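Local coordinates for 4-diphosphocytidyl-2C-methyl-D-erythritol synthase (Neisseria gonorrhoeae, PDB 1VGW), which probably catalyses the transfer of a cytidylyl group from CTP to 2-C-methyl-D-erythritol 4-phosphate, releasing diphosphate, in isoprenoid biosynthesis, at residues V76-G80 / G91-L95; A113-L117 / A166-Q170; E134-V140 / R202-G208. All coordinates share one frame; numbering follows the deposited sequence.

Contact 1: residues V76-G80 / G91-L95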
ATOM      1  N   VAL B  76      -5.008   0.749  31.578  1.00 38.50           N
ATOM      2  CA  VAL B  76      -3.750   1.337  31.152  1.00 36.90           C
ATOM      3  C   VAL B  76      -2.636   0.770  32.002  1.00 38.14           C
ATOM      4  O   VAL B  76      -2.473   1.204  33.144  1.00 37.75           O
ATOM      5  CB  VAL B  76      -3.824   2.881  31.225  1.00 36.01           C
ATOM      6  CG1 VAL B  76      -2.442   3.513  31.128  1.00 35.83           C
ATOM      7  CG2 VAL B  76      -4.700   3.444  30.104  1.00 28.19           C
ATOM      8  N   TRP B  77      -1.859  -0.180  31.478  1.00 38.81           N
ATOM      9  CA  TRP B  77      -0.774  -0.771  32.280  1.00 40.80           C
ATOM     10  C   TRP B  77       0.569  -0.127  31.982  1.00 41.14           C
ATOM     11  O   TRP B  77       0.893   0.186  30.824  1.00 39.76           O
ATOM     12  CB  TRP B  77      -0.685  -2.288  32.006  1.00 41.89           C
ATOM     13  CG  TRP B  77      -1.852  -3.076  32.534  1.00 44.73           C
ATOM     14  CD1 TRP B  77      -2.790  -2.654  33.455  1.00 39.85           C
ATOM     15  CD2 TRP B  77      -2.165  -4.439  32.214  1.00 42.81           C
ATOM     16  NE1 TRP B  77      -3.667  -3.670  33.695  1.00 46.56           N
ATOM     17  CE2 TRP B  77      -3.314  -4.781  32.961  1.00 44.62           C
ATOM     18  CE3 TRP B  77      -1.580  -5.403  31.396  1.00 41.08           C
ATOM     19  CZ2 TRP B  77      -3.924  -6.037  32.880  1.00 42.80           C
ATOM     20  CZ3 TRP B  77      -2.195  -6.649  31.301  1.00 43.45           C
ATOM     21  CH2 TRP B  77      -3.348  -6.961  32.045  1.00 40.84           C
ATOM     22  N   LYS B  78       1.420   0.009  32.993  1.00 42.28           N
ATOM     23  CA  LYS B  78       2.706   0.684  32.752  1.00 47.29           C
ATOM     24  C   LYS B  78       3.890  -0.243  32.841  1.00 48.09           C
ATOM     25  O   LYS B  78       4.839  -0.030  33.593  1.00 49.72           O
ATOM     26  CB  LYS B  78       2.867   1.894  33.694  1.00 47.88           C
ATOM     27  CG  LYS B  78       1.756   2.928  33.494  1.00 46.35           C
ATOM     28  CD  LYS B  78       1.954   4.130  34.383  1.00 49.53           C
ATOM     29  CE  LYS B  78       0.841   5.149  34.188  1.00 51.90           C
ATOM     30  NZ  LYS B  78       0.916   6.212  35.223  1.00 56.79           N
ATOM     31  N   ASN B  79       3.867  -1.303  32.036  1.00 48.32           N
ATOM     32  CA  ASN B  79       4.958  -2.257  32.034  1.00 49.21           C
ATOM     33  C   ASN B  79       5.409  -2.505  30.596  1.00 49.14           C
ATOM     34  O   ASN B  79       5.623  -3.637  30.187  1.00 48.26           O
ATOM     35  CB  ASN B  79       4.608  -3.566  32.728  1.00 53.87           C
ATOM     36  CG  ASN B  79       3.363  -4.195  32.112  1.00 53.59           C
ATOM     37  OD1 ASN B  79       2.289  -3.632  32.264  1.00 53.08           O
ATOM     38  ND2 ASN B  79       3.513  -5.301  31.412  1.00 55.52           N
ATOM     39  N   GLY B  80       5.574  -1.390  29.896  1.00 48.99           N
ATOM     40  CA  GLY B  80       6.076  -1.410  28.533  1.00 50.98           C
ATOM     41  C   GLY B  80       7.520  -1.953  28.563  1.00 52.52           C
ATOM     42  O   GLY B  80       8.137  -1.973  29.624  1.00 51.97           O
ATOM     43  N   GLY B  91       2.423  -7.759  28.201  1.00 34.33           N
ATOM     44  CA  GLY B  91       0.966  -7.585  28.309  1.00 31.91           C
ATOM     45  C   GLY B  91       0.291  -8.957  28.327  1.00 30.51           C
ATOM     46  O   GLY B  91      -0.560  -9.220  29.173  1.00 29.72           O
ATOM     47  N   VAL B  92       0.605  -9.786  27.344  1.00 30.27           N
ATOM     48  CA  VAL B  92       0.035 -11.143  27.288  1.00 31.68           C
ATOM     49  C   VAL B  92       0.320 -11.895  28.583  1.00 31.64           C
ATOM     50  O   VAL B  92      -0.621 -12.467  29.154  1.00 32.74           O
ATOM     51  CB  VAL B  92       0.577 -11.943  26.095  1.00 35.61           C
ATOM     52  CG1 VAL B  92       0.042 -13.386  26.113  1.00 34.45           C
ATOM     53  CG2 VAL B  92       0.241 -11.282  24.766  1.00 32.59           C
ATOM     54  N   ALA B  93       1.536 -11.870  29.114  1.00 30.89           N
ATOM     55  CA  ALA B  93       1.834 -12.570  30.361  1.00 32.02           C
ATOM     56  C   ALA B  93       0.993 -12.068  31.519  1.00 34.78           C
ATOM     57  O   ALA B  93       0.496 -12.823  32.372  1.00 36.34           O
ATOM     58  CB  ALA B  93       3.299 -12.447  30.747  1.00 26.56           C
ATOM     59  N   LYS B  94       0.926 -10.738  31.652  1.00 35.68           N
ATOM     60  CA  LYS B  94       0.131 -10.139  32.717  1.00 35.08           C
ATOM     61  C   LYS B  94      -1.341 -10.441  32.535  1.00 34.10           C
ATOM     62  O   LYS B  94      -1.998 -10.751  33.540  1.00 34.84           O
ATOM     63  CB  LYS B  94       0.461  -8.650  32.847  1.00 35.57           C
ATOM     64  CG  LYS B  94      -0.248  -7.913  33.940  1.00 36.88           C
ATOM     65  CD  LYS B  94       0.480  -6.671  34.456  1.00 38.03           C
ATOM     66  CE  LYS B  94      -0.552  -5.746  35.117  1.00 42.31           C
ATOM     67  NZ  LYS B  94       0.041  -4.787  36.074  1.00 47.78           N
ATOM     68  N   LEU B  95      -1.895 -10.515  31.324  1.00 33.41           N
ATOM     69  CA  LEU B  95      -3.326 -10.858  31.176  1.00 33.87           C
ATOM     70  C   LEU B  95      -3.637 -12.256  31.750  1.00 35.39           C
ATOM     71  O   LEU B  95      -4.755 -12.534  32.230  1.00 33.63           O
ATOM     72  CB  LEU B  95      -3.772 -10.747  29.728  1.00 28.92           C
ATOM     73  CG  LEU B  95      -4.179  -9.417  29.139  1.00 25.94           C
ATOM     74  CD1 LEU B  95      -4.159  -9.425  27.601  1.00 20.15           C
ATOM     75  CD2 LEU B  95      -5.581  -8.981  29.561  1.00 24.21           C
TER
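Lys-94 lies across the indole of Trp-77, and this pair carries most of the contact. The lysine comes from helix 84-98, the tryptophan from the end of strand 75-77. With chi1 at -178°, CG of Lys-94 points opposite its own amide nitrogen, and the extended chain runs over one face of the indole, from the benzene ring to the pyrrole ring. Lys-94 CG begins the run, 3.5 Å from Trp-77 CZ3. Further out, Lys-94 CE lies over the middle of the bicycle, 3.6 Å from Trp-77 CD2. The same CE makes a CH-pi contact with the five-membered ring, 3.7 Å from its centroid. Lys-94 NZ ends above that ring, 4.3 Å from the centroid of the five-membered ring of Trp-77 and only 6° off the ring normal. This is a cation-pi pair.

The first torsion of Trp-77 (chi1 -69°) brings the indole to the helix, where its benzene edge meets Gly-91 and Leu-95. Gly-91 O sits near the ring plane, 3.7 Å from Trp-77 CZ3. That oxygen also accepts the helical hydrogen bond from Leu-95 N. One turn further along the helix, Leu-95 CG packs 3.9 Å from Trp-77 CH2. The two side chains cross at about a right angle. Asn-79, in the loop after the strand, adds a looser touch: its OD1 is 4.2 Å from Lys-94 CD.

Val-54 of strand 52-56 packs on both Trp-77 and Leu-95, as does Leu-100 from a loop. The contact joins helix 84-98 to the parallel part of the mixed sheet. No hydrogen bond links the two segments. They are held by dispersion along the aliphatic lysine chain, and probably by attraction between the ammonium charge and the pi electrons of the indole.

Contact 2: residues A113-L117 / A166-Q170; sequences ARCCL and AQTPQ
Arg-114 NH1 has two acceptors: a water at 3.3 Å and the backbone oxygen of Asn-212. The water also accepts from Gln-167 NE2, so it bridges the two segments. It lies at the edge of the guanidinium, in its plane. Over one face of that group sits Gln-167 CA, 4.0 Å from Arg-114 CZ. The arginine chain is extended from CG to NE and passes close to Thr-168, with CD 3.4 Å from Thr-168 OG1. Thr-168 OG1 itself accepts from Asp-111 N.

The other guanidinium nitrogens have acidic partners. Arg-114 NE forms a salt bridge with Asp-111, and NH2 forms one with Asp-144 of the second subunit. These bonds should fix the rotation of the group. Gln-167 is held by Asn-212 and Asp-209.

A cis peptide precedes Pro-169, where the chain turns a corner between strands. Gln-170 NE2 spans the corner and donates to Gln-167 O at 3.2 Å, almost in line with the Gln-167 carbonyl (178° at the oxygen). Leu-117 packs on the ring of Pro-169: its CD1 and CD2 both reach Pro-169 CD, with CD1 at 4.2 Å.

Arg-114 also touches Lys-214, which is predicted to position MEP for attack. The cluster is consistent with the substrate side of an IspD active site, built next to the subunit interface.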
ATOM      1  N   ALA B 113      -0.921   3.204  16.055  1.00 35.79           N
ATOM      2  CA  ALA B 113      -1.066   4.155  14.994  1.00 37.38           C
ATOM      3  C   ALA B 113      -1.987   3.745  13.873  1.00 37.71           C
ATOM      4  O   ALA B 113      -1.979   4.484  12.863  1.00 37.79           O
ATOM      5  CB  ALA B 113       0.305   4.525  14.410  1.00 39.04           C
ATOM      6  N   ARG B 114      -2.686   2.638  13.922  1.00 37.89           N
ATOM      7  CA  ARG B 114      -3.608   2.272  12.813  1.00 37.93           C
ATOM      8  C   ARG B 114      -5.004   2.681  13.318  1.00 39.98           C
ATOM      9  O   ARG B 114      -5.813   1.875  13.793  1.00 38.24           O
ATOM     10  CB  ARG B 114      -3.512   0.836  12.407  1.00 36.45           C
ATOM     11  CG  ARG B 114      -2.334   0.368  11.586  1.00 36.01           C
ATOM     12  CD  ARG B 114      -2.427  -1.087  11.154  1.00 36.45           C
ATOM     13  NE  ARG B 114      -1.147  -1.650  10.751  1.00 37.45           N
ATOM     14  CZ  ARG B 114      -0.702  -1.736   9.493  1.00 34.14           C
ATOM     15  NH1 ARG B 114      -1.413  -1.296   8.465  1.00 33.36           N
ATOM     16  NH2 ARG B 114       0.473  -2.302   9.231  1.00 29.93           N
ATOM     17  N   CYS B 115      -5.293   3.993  13.135  1.00 38.85           N
ATOM     18  CA  CYS B 115      -6.501   4.569  13.655  1.00 39.54           C
ATOM     19  C   CYS B 115      -7.673   4.630  12.733  1.00 39.09           C
ATOM     20  O   CYS B 115      -8.696   5.242  13.109  1.00 41.52           O
ATOM     21  CB  CYS B 115      -6.260   5.941  14.310  1.00 46.02           C
ATOM     22  SG  CYS B 115      -5.558   7.223  13.205  1.00 43.84           S
ATOM     23  N   CYS B 116      -7.633   4.013  11.586  1.00 38.60           N
ATOM     24  CA  CYS B 116      -8.747   4.039  10.647  1.00 37.36           C
ATOM     25  C   CYS B 116      -9.243   2.642  10.326  1.00 37.53           C
ATOM     26  O   CYS B 116      -9.849   2.418   9.280  1.00 36.70           O
ATOM     27  CB  CYS B 116      -8.295   4.769   9.365  1.00 40.84           C
ATOM     28  SG  CYS B 116      -8.012   6.559   9.691  1.00 43.90           S
ATOM     29  N   LEU B 117      -9.010   1.694  11.237  1.00 36.88           N
ATOM     30  CA  LEU B 117      -9.465   0.324  11.040  1.00 38.08           C
ATOM     31  C   LEU B 117     -10.985   0.272  10.951  1.00 38.33           C
ATOM     32  O   LEU B 117     -11.653   0.517  11.958  1.00 38.48           O
ATOM     33  CB  LEU B 117      -9.015  -0.487  12.287  1.00 38.92           C
ATOM     34  CG  LEU B 117      -9.706  -1.860  12.447  1.00 38.44           C
ATOM     35  CD1 LEU B 117      -9.214  -2.807  11.372  1.00 30.34           C
ATOM     36  CD2 LEU B 117      -9.570  -2.402  13.853  1.00 31.05           C
ATOM     37  N   ALA B 166       0.711  -7.915   5.420  1.00 28.84           N
ATOM     38  CA  ALA B 166       0.080  -8.026   6.711  1.00 26.92           C
ATOM     39  C   ALA B 166      -0.304  -6.678   7.304  1.00 30.30           C
ATOM     40  O   ALA B 166       0.424  -5.675   7.138  1.00 31.72           O
ATOM     41  CB  ALA B 166       1.052  -8.759   7.642  1.00 12.06           C
ATOM     42  N   GLN B 167      -1.427  -6.601   7.969  1.00 30.45           N
ATOM     43  CA  GLN B 167      -1.921  -5.452   8.715  1.00 29.96           C
ATOM     44  C   GLN B 167      -2.145  -5.934  10.159  1.00 31.44           C
ATOM     45  O   GLN B 167      -1.461  -6.910  10.552  1.00 33.70           O
ATOM     46  CB  GLN B 167      -3.220  -4.912   8.149  1.00 29.03           C
ATOM     47  CG  GLN B 167      -3.133  -4.413   6.725  1.00 30.97           C
ATOM     48  CD  GLN B 167      -4.379  -3.734   6.211  1.00 34.23           C
ATOM     49  OE1 GLN B 167      -5.523  -4.156   6.480  1.00 30.36           O
ATOM     50  NE2 GLN B 167      -4.169  -2.659   5.436  1.00 29.83           N
ATOM     51  N   THR B 168      -2.880  -5.226  10.971  1.00 29.07           N
ATOM     52  CA  THR B 168      -3.252  -5.609  12.318  1.00 25.72           C
ATOM     53  C   THR B 168      -4.742  -5.304  12.425  1.00 28.15           C
ATOM     54  O   THR B 168      -5.252  -4.574  11.530  1.00 29.22           O
ATOM     55  CB  THR B 168      -2.439  -4.939  13.395  1.00 27.98           C
ATOM     56  OG1 THR B 168      -2.826  -3.570  13.502  1.00 30.19           O
ATOM     57  CG2 THR B 168      -0.921  -5.007  13.179  1.00 26.28           C
ATOM     58  N   PRO B 169      -5.485  -5.849  13.377  1.00 26.82           N
ATOM     59  CA  PRO B 169      -5.017  -6.690  14.445  1.00 23.87           C
ATOM     60  C   PRO B 169      -4.671  -8.088  14.009  1.00 23.16           C
ATOM     61  O   PRO B 169      -5.016  -8.481  12.880  1.00 22.46           O
ATOM     62  CB  PRO B 169      -6.209  -6.728  15.433  1.00 24.11           C
ATOM     63  CG  PRO B 169      -7.160  -5.676  14.960  1.00 24.04           C
ATOM     64  CD  PRO B 169      -6.983  -5.677  13.448  1.00 23.87           C
ATOM     65  N   GLN B 170      -3.851  -8.761  14.777  1.00 23.97           N
ATOM     66  CA  GLN B 170      -3.442 -10.165  14.603  1.00 23.77           C
ATOM     67  C   GLN B 170      -4.042 -10.907  15.831  1.00 22.69           C
ATOM     68  O   GLN B 170      -3.668 -10.548  16.950  1.00 20.50           O
ATOM     69  CB  GLN B 170      -1.901 -10.301  14.613  1.00 19.55           C
ATOM     70  CG  GLN B 170      -1.326  -9.407  13.484  1.00 25.28           C
ATOM     71  CD  GLN B 170      -0.029  -9.846  12.875  1.00 27.18           C
ATOM     72  OE1 GLN B 170       0.823 -10.540  13.413  1.00 27.59           O
ATOM     73  NE2 GLN B 170       0.252  -9.364  11.633  1.00 29.09           N
TER
HETATM   74  O   HOH W   1      -1.042  -1.693   5.230  1.00 46.39           O

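Contact 3: residues E134-V140 / R202-G208; sequences EGGILAV and RPLLIQG
Gly-136 to Ala-139 pair with Leu-204 to Gln-207 as parallel strands, held by five backbone hydrogen bonds. Leu-204 N donates to Gly-135 O at 2.9 Å, and Ile-137 N returns a bond to Leu-204 O at 3.1 Å. The ladder continues with Ile-206 N to Ile-137 O at 2.9 Å. Ala-139 N then donates to Ile-206 O, and Gly-208 N to Ala-139 O, both at 2.8 Å. The strand axes diverge by 48°, so the pair is strongly twisted.

Side chains pack on both faces. On one, chi1 of Ile-206 (-69° to CG1) sets its CG2 branch opposite the backbone N, where it meets Leu-138 CD2 at 3.8 Å. On the other, Ile-137 and Leu-205 run alongside each other, CG1 against CD2. Leu-205 CD2 also reaches Ala-139 CB, at 3.8 Å. Gly-136 has no side chain, and its CA lies 4.2 Å from Ile-206 CD1.

Further out, helix 119-129 covers the Leu-138 and Ile-206 face through Leu-125. Its Arg-124 NH1 also binds Gln-207 O. Strand 163-167 flanks strand 136-141 on its other edge, and its Trp-164 touches Leu-205. Pro-203 and Leu-205 make backbone hydrogen bonds to the second subunit.

Five backbone bonds hold the register, and apolar side chains pack on both faces. The same short strand joins the sheet of its own chain to the dimer partner.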
ATOM      1  N   GLU B 134      -6.156 -21.927  15.098  1.00 24.68           N
ATOM      2  CA  GLU B 134      -4.939 -21.388  14.530  1.00 28.66           C
ATOM      3  C   GLU B 134      -4.888 -19.854  14.412  1.00 28.23           C
ATOM      4  O   GLU B 134      -3.813 -19.320  14.144  1.00 27.01           O
ATOM      5  CB  GLU B 134      -4.589 -21.992  13.157  1.00 26.41           C
ATOM      6  CG  GLU B 134      -5.540 -21.671  12.043  1.00 27.59           C
ATOM      7  CD  GLU B 134      -6.729 -22.597  11.901  1.00 36.22           C
ATOM      8  OE1 GLU B 134      -7.357 -22.970  12.925  1.00 37.64           O
ATOM      9  OE2 GLU B 134      -7.105 -22.957  10.750  1.00 36.01           O
ATOM     10  N   GLY B 135      -5.926 -19.119  14.751  1.00 27.70           N
ATOM     11  CA  GLY B 135      -5.870 -17.665  14.712  1.00 26.48           C
ATOM     12  C   GLY B 135      -5.819 -17.166  13.270  1.00 26.70           C
ATOM     13  O   GLY B 135      -5.948 -17.974  12.340  1.00 25.35           O
ATOM     14  N   GLY B 136      -5.500 -15.887  13.112  1.00 25.16           N
ATOM     15  CA  GLY B 136      -5.545 -15.307  11.757  1.00 24.49           C
ATOM     16  C   GLY B 136      -5.277 -13.799  11.838  1.00 24.29           C
ATOM     17  O   GLY B 136      -5.107 -13.260  12.916  1.00 22.32           O
ATOM     18  N   ILE B 137      -5.031 -13.158  10.660  1.00 23.60           N
ATOM     19  CA  ILE B 137      -4.695 -11.751  10.673  1.00 22.52           C
ATOM     20  C   ILE B 137      -5.397 -11.022   9.545  1.00 23.40           C
ATOM     21  O   ILE B 137      -5.832 -11.616   8.573  1.00 25.61           O
ATOM     22  CB  ILE B 137      -3.181 -11.492  10.481  1.00 23.65           C
ATOM     23  CG1 ILE B 137      -2.766 -11.836   9.037  1.00 23.68           C
ATOM     24  CG2 ILE B 137      -2.314 -12.246  11.478  1.00 20.79           C
ATOM     25  CD1 ILE B 137      -1.282 -11.625   8.764  1.00 24.07           C
ATOM     26  N   LEU B 138      -5.467  -9.686   9.692  1.00 24.77           N
ATOM     27  CA  LEU B 138      -6.019  -8.920   8.547  1.00 24.88           C
ATOM     28  C   LEU B 138      -4.844  -8.733   7.563  1.00 26.60           C
ATOM     29  O   LEU B 138      -3.669  -8.690   7.998  1.00 23.78           O
ATOM     30  CB  LEU B 138      -6.557  -7.562   8.957  1.00 27.22           C
ATOM     31  CG  LEU B 138      -7.845  -7.488   9.765  1.00 28.38           C
ATOM     32  CD1 LEU B 138      -8.258  -6.044  10.035  1.00 30.54           C
ATOM     33  CD2 LEU B 138      -8.977  -8.229   9.081  1.00 31.15           C
ATOM     34  N   ALA B 139      -5.161  -8.719   6.274  1.00 26.74           N
ATOM     35  CA  ALA B 139      -4.052  -8.537   5.286  1.00 28.98           C
ATOM     36  C   ALA B 139      -4.667  -8.234   3.919  1.00 30.09           C
ATOM     37  O   ALA B 139      -5.910  -8.401   3.788  1.00 29.41           O
ATOM     38  CB  ALA B 139      -3.204  -9.780   5.270  1.00 29.63           C
ATOM     39  N   VAL B 140      -3.913  -7.668   3.011  1.00 29.16           N
ATOM     40  CA  VAL B 140      -4.366  -7.362   1.654  1.00 31.90           C
ATOM     41  C   VAL B 140      -3.397  -7.918   0.609  1.00 32.14           C
ATOM     42  O   VAL B 140      -2.166  -7.871   0.759  1.00 30.05           O
ATOM     43  CB  VAL B 140      -4.542  -5.844   1.404  1.00 35.71           C
ATOM     44  CG1 VAL B 140      -5.539  -5.234   2.395  1.00 37.60           C
ATOM     45  CG2 VAL B 140      -3.237  -5.080   1.444  1.00 32.18           C
ATOM     46  N   ARG B 202      -0.432 -22.658  11.035  1.00 28.05           N
ATOM     47  CA  ARG B 202      -0.684 -21.779   9.922  1.00 26.92           C
ATOM     48  C   ARG B 202      -1.906 -20.894  10.123  1.00 26.91           C
ATOM     49  O   ARG B 202      -3.046 -21.343   9.846  1.00 26.57           O
ATOM     50  CB  ARG B 202      -0.950 -22.646   8.683  1.00 27.08           C
ATOM     51  CG  ARG B 202       0.271 -23.490   8.226  1.00 27.81           C
ATOM     52  CD  ARG B 202      -0.150 -24.094   6.868  1.00 30.79           C
ATOM     53  NE  ARG B 202       0.964 -24.409   6.019  1.00 37.50           N
ATOM     54  CZ  ARG B 202       0.805 -24.720   4.720  1.00 39.70           C
ATOM     55  NH1 ARG B 202      -0.388 -24.718   4.169  1.00 41.08           N
ATOM     56  NH2 ARG B 202       1.880 -25.060   4.040  1.00 40.85           N
ATOM     57  N   PRO B 203      -1.734 -19.610  10.433  1.00 27.72           N
ATOM     58  CA  PRO B 203      -2.891 -18.732  10.698  1.00 27.38           C
ATOM     59  C   PRO B 203      -3.680 -18.416   9.457  1.00 27.74           C
ATOM     60  O   PRO B 203      -3.135 -18.483   8.345  1.00 28.45           O
ATOM     61  CB  PRO B 203      -2.294 -17.501  11.342  1.00 25.27           C
ATOM     62  CG  PRO B 203      -0.974 -17.940  11.861  1.00 25.85           C
ATOM     63  CD  PRO B 203      -0.473 -18.946  10.823  1.00 25.26           C
ATOM     64  N   LEU B 204      -4.982 -18.141   9.593  1.00 29.05           N
ATOM     65  CA  LEU B 204      -5.779 -17.780   8.410  1.00 31.03           C
ATOM     66  C   LEU B 204      -5.398 -16.370   7.930  1.00 31.13           C
ATOM     67  O   LEU B 204      -4.907 -15.545   8.717  1.00 30.62           O
ATOM     68  CB  LEU B 204      -7.288 -17.791   8.708  1.00 27.83           C
ATOM     69  CG  LEU B 204      -7.949 -18.983   9.341  1.00 33.78           C
ATOM     70  CD1 LEU B 204      -9.392 -18.677   9.755  1.00 35.09           C
ATOM     71  CD2 LEU B 204      -8.005 -20.169   8.379  1.00 37.88           C
ATOM     72  N   LEU B 205      -5.666 -16.065   6.668  1.00 32.03           N
ATOM     73  CA  LEU B 205      -5.495 -14.721   6.125  1.00 32.13           C
ATOM     74  C   LEU B 205      -6.926 -14.174   5.858  1.00 32.61           C
ATOM     75  O   LEU B 205      -7.641 -14.756   5.034  1.00 30.63           O
ATOM     76  CB  LEU B 205      -4.715 -14.645   4.819  1.00 31.12           C
ATOM     77  CG  LEU B 205      -3.204 -14.796   4.898  1.00 34.50           C
ATOM     78  CD1 LEU B 205      -2.639 -15.314   3.583  1.00 34.37           C
ATOM     79  CD2 LEU B 205      -2.493 -13.515   5.315  1.00 31.28           C
ATOM     80  N   ILE B 206      -7.287 -13.110   6.559  1.00 32.88           N
ATOM     81  CA  ILE B 206      -8.603 -12.461   6.404  1.00 31.55           C
ATOM     82  C   ILE B 206      -8.422 -11.074   5.756  1.00 32.74           C
ATOM     83  O   ILE B 206      -7.478 -10.306   6.007  1.00 28.93           O
ATOM     84  CB  ILE B 206      -9.272 -12.353   7.764  1.00 31.94           C
ATOM     85  CG1 ILE B 206      -9.674 -13.791   8.256  1.00 33.64           C
ATOM     86  CG2 ILE B 206     -10.469 -11.455   7.835  1.00 26.32           C
ATOM     87  CD1 ILE B 206      -8.831 -14.132   9.484  1.00 35.42           C
ATOM     88  N   GLN B 207      -9.269 -10.758   4.804  1.00 33.45           N
ATOM     89  CA  GLN B 207      -9.241  -9.534   4.043  1.00 34.66           C
ATOM     90  C   GLN B 207      -9.323  -8.301   4.913  1.00 36.65           C
ATOM     91  O   GLN B 207     -10.262  -8.129   5.687  1.00 38.24           O
ATOM     92  CB  GLN B 207     -10.354  -9.515   2.996  1.00 31.26           C
ATOM     93  CG  GLN B 207     -10.452  -8.274   2.179  1.00 36.92           C
ATOM     94  CD  GLN B 207      -9.293  -7.924   1.272  1.00 39.40           C
ATOM     95  OE1 GLN B 207      -8.546  -8.759   0.713  1.00 39.14           O
ATOM     96  NE2 GLN B 207      -9.160  -6.610   1.061  1.00 40.00           N
ATOM     97  N   GLY B 208      -8.321  -7.417   4.789  1.00 37.53           N
ATOM     98  CA  GLY B 208      -8.307  -6.182   5.568  1.00 36.04           C
ATOM     99  C   GLY B 208      -8.973  -5.042   4.795  1.00 36.73           C
ATOM    100  O   GLY B 208     -10.106  -5.178   4.325  1.00 35.56           O
TER

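Overall arrangement
All three contacts reach the same mixed sheet, but at different places. Contact 2 is the core one, its centre about 5 Å from the centre of the chain, and all its touching residues are buried. Contacts 1 and 3 are partly buried and lie on opposite sides of that centre, their own centres about 25 Å apart. Strands 163-167 and 169-173 of contact 2 both pair with strand 136-141 of contact 3. Leu-117 packs on Leu-138, and Gln-167 N probably bonds to Leu-138 O. Both contacts also meet the second subunit, which contact 1 does not. Chemistry differs accordingly: cation-pi and apolar packing in contact 1, charged and water-bridged groups in contact 2, backbone pairing in contact 3.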